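Local atomic coordinates of C2 toxin component I (Clostridium botulinum, PDB entry 2J3Z), a protein that is the enzymatic component of a binary toxin and transfers ADP-ribose from NAD to monomeric actin in the target cell. Residues Q293-Y298 and L367-G372. The protein carries 1 engineered substitution. Numbering follows the deposited sequence.
Sequences QTLIAY and LRLSEG
T294 spans the end of the opposing strand, its OG1 at E371 and its CG2 at L369 O and R368. Its CB stands 3.7 Å from L369 O, already against the opposing backbone. OG1 is anti to the carbonyl carbon (chi1 -60°), which carries it to the E371 end; there it accepts a weak hydrogen bond from E371 N, 3.4 Å long but fairly straight, at 156° on the hydrogen. CG2 goes the other way, passing L369 O to meet R368 CG at 3.6 Å and, a little farther off, R368 CD, the two side chains crossing obliquely. The polar end of R368 has partners elsewhere: NE forms a salt bridge with E218, and NH2 a hydrogen bond with Q139.

The main chains pair as antiparallel strands. L295 and L369 exchange two backbone hydrogen bonds, the shorter from L369 N to L295 O at 2.9 Å, and A297 and L367 exchange two more. Between them I296 faces R368 as a non-hydrogen-bonded pair, and I296 CD1 lies 4.0 Å from R368 CA. On the sheet face shared by L295, A297, L367 and L369, CD1 of L369 packs on A297 CB at 3.7 Å and more loosely on L295 CD2. T349 touches both A297 and L367. The short strand axes, 4.8 Å apart at closest, run at 134°, consistent with a strongly twisted pair.

Strand 363-369 lies between 295-301 and 414-426, while backbone hydrogen bonds also join I296 to L219 and Y298 to S350. Both segments belong to the C-terminal ADP-ribosyltransferase fold, where strand 295-301 probably corresponds to the one carrying the arginine of the R-S-E motif, and T349 and S350 of strand 347-350 probably belong to its STS element.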
loop_
_atom_site.group_PDB
_atom_site.type_symbol
_atom_site.label_atom_id
_atom_site.label_comp_id
_atom_site.label_asym_id
_atom_site.label_seq_id
_atom_site.Cartn_x
_atom_site.Cartn_y
_atom_site.Cartn_z
ATOM N N GLN A 293 -4.565 -3.994 17.281
ATOM C CA GLN A 293 -3.642 -4.697 16.393
ATOM C C GLN A 293 -3.217 -3.694 15.336
ATOM O O GLN A 293 -3.967 -2.761 15.059
ATOM C CB GLN A 293 -4.300 -5.946 15.752
ATOM C CG GLN A 293 -5.534 -5.606 14.896
ATOM C CD GLN A 293 -6.222 -6.785 14.248
ATOM O OE1 GLN A 293 -7.435 -6.913 14.300
ATOM N NE2 GLN A 293 -5.458 -7.635 13.612
ATOM N N THR A 294 -2.037 -3.889 14.750
ATOM C CA THR A 294 -1.522 -3.035 13.676
ATOM C C THR A 294 -2.383 -3.122 12.398
ATOM O O THR A 294 -2.655 -4.229 11.901
ATOM C CB THR A 294 -0.052 -3.402 13.347
ATOM O OG1 THR A 294 0.751 -3.223 14.525
ATOM C CG2 THR A 294 0.480 -2.530 12.231
ATOM N N LEU A 295 -2.818 -1.968 11.877
ATOM C CA LEU A 295 -3.564 -1.959 10.621
ATOM C C LEU A 295 -3.409 -0.682 9.795
ATOM O O LEU A 295 -2.861 0.318 10.253
ATOM C CB LEU A 295 -5.047 -2.216 10.869
ATOM C CG LEU A 295 -5.833 -0.997 11.358
ATOM C CD1 LEU A 295 -7.261 -1.118 10.903
ATOM C CD2 LEU A 295 -5.713 -0.865 12.876
ATOM N N ILE A 296 -3.914 -0.743 8.569
ATOM C CA ILE A 296 -3.892 0.400 7.687
ATOM C C ILE A 296 -5.244 1.132 7.722
ATOM O O ILE A 296 -6.333 0.512 7.619
ATOM C CB ILE A 296 -3.500 0.006 6.242
ATOM C CG1 ILE A 296 -2.243 -0.872 6.239
ATOM C CG2 ILE A 296 -3.289 1.234 5.392
ATOM C CD1 ILE A 296 -0.952 -0.129 6.598
ATOM N N ALA A 297 -5.150 2.451 7.897
ATOM C CA ALA A 297 -6.299 3.327 7.821
ATOM C C ALA A 297 -5.872 4.463 6.901
ATOM O O ALA A 297 -4.686 4.663 6.656
ATOM C CB ALA A 297 -6.716 3.813 9.177
ATOM N N TYR A 298 -6.851 5.179 6.374
ATOM C CA TYR A 298 -6.637 6.149 5.306
ATOM C C TYR A 298 -7.126 7.542 5.662
ATOM O O TYR A 298 -8.175 7.702 6.313
ATOM C CB TYR A 298 -7.391 5.665 4.058
ATOM C CG TYR A 298 -6.764 4.438 3.455
ATOM C CD1 TYR A 298 -7.199 3.157 3.789
ATOM C CD2 TYR A 298 -5.710 4.563 2.555
ATOM C CE1 TYR A 298 -6.589 2.028 3.224
ATOM C CE2 TYR A 298 -5.121 3.466 1.977
ATOM C CZ TYR A 298 -5.540 2.201 2.302
ATOM O OH TYR A 298 -4.896 1.128 1.691
ATOM N N LEU A 367 -1.791 4.869 6.395
ATOM C CA LEU A 367 -1.247 5.005 7.742
ATOM C C LEU A 367 -1.190 3.690 8.447
ATOM O O LEU A 367 -2.198 3.023 8.595
ATOM C CB LEU A 367 -2.138 5.938 8.568
ATOM C CG LEU A 367 -1.934 7.456 8.671
ATOM C CD1 LEU A 367 -0.861 8.095 7.761
ATOM C CD2 LEU A 367 -3.262 8.130 8.498
ATOM N N ARG A 368 0.005 3.336 8.894
ATOM C CA ARG A 368 0.186 2.165 9.702
ATOM C C ARG A 368 -0.060 2.592 11.132
ATOM O O ARG A 368 0.743 3.334 11.721
ATOM C CB ARG A 368 1.603 1.576 9.554
ATOM C CG ARG A 368 1.743 0.213 10.257
ATOM C CD ARG A 368 3.125 -0.453 10.159
ATOM N NE ARG A 368 3.552 -0.623 8.770
ATOM C CZ ARG A 368 4.741 -0.240 8.284
ATOM N NH1 ARG A 368 5.048 -0.434 6.994
ATOM N NH2 ARG A 368 5.640 0.326 9.085
ATOM N N LEU A 369 -1.174 2.128 11.687
ATOM C CA LEU A 369 -1.433 2.376 13.089
ATOM C C LEU A 369 -0.934 1.178 13.857
ATOM O O LEU A 369 -1.384 0.070 13.601
ATOM C CB LEU A 369 -2.928 2.588 13.323
ATOM C CG LEU A 369 -3.615 3.539 12.349
ATOM C CD1 LEU A 369 -5.155 3.497 12.523
ATOM C CD2 LEU A 369 -3.030 4.988 12.363
ATOM N N SER A 370 0.001 1.409 14.788
ATOM C CA SER A 370 0.558 0.366 15.653
ATOM C C SER A 370 -0.462 -0.039 16.685
ATOM O O SER A 370 -1.257 0.783 17.098
ATOM C CB SER A 370 1.769 0.888 16.451
ATOM O OG SER A 370 2.836 1.256 15.614
ATOM N N GLU A 371 -0.413 -1.303 17.102
ATOM C CA GLU A 371 -1.089 -1.750 18.305
ATOM C C GLU A 371 -0.675 -0.855 19.451
ATOM O O GLU A 371 0.512 -0.596 19.641
ATOM C CB GLU A 371 -0.700 -3.173 18.689
ATOM C CG GLU A 371 -1.307 -3.559 20.019
ATOM C CD GLU A 371 -1.085 -5.000 20.406
ATOM O OE1 GLU A 371 -1.573 -5.363 21.507
ATOM O OE2 GLU A 371 -0.443 -5.770 19.639
ATOM N N GLY A 372 -1.662 -0.396 20.210
ATOM C CA GLY A 372 -1.412 0.499 21.329
ATOM C C GLY A 372 -1.722 1.941 20.985
ATOM O O GLY A 372 -1.870 2.761 21.893
#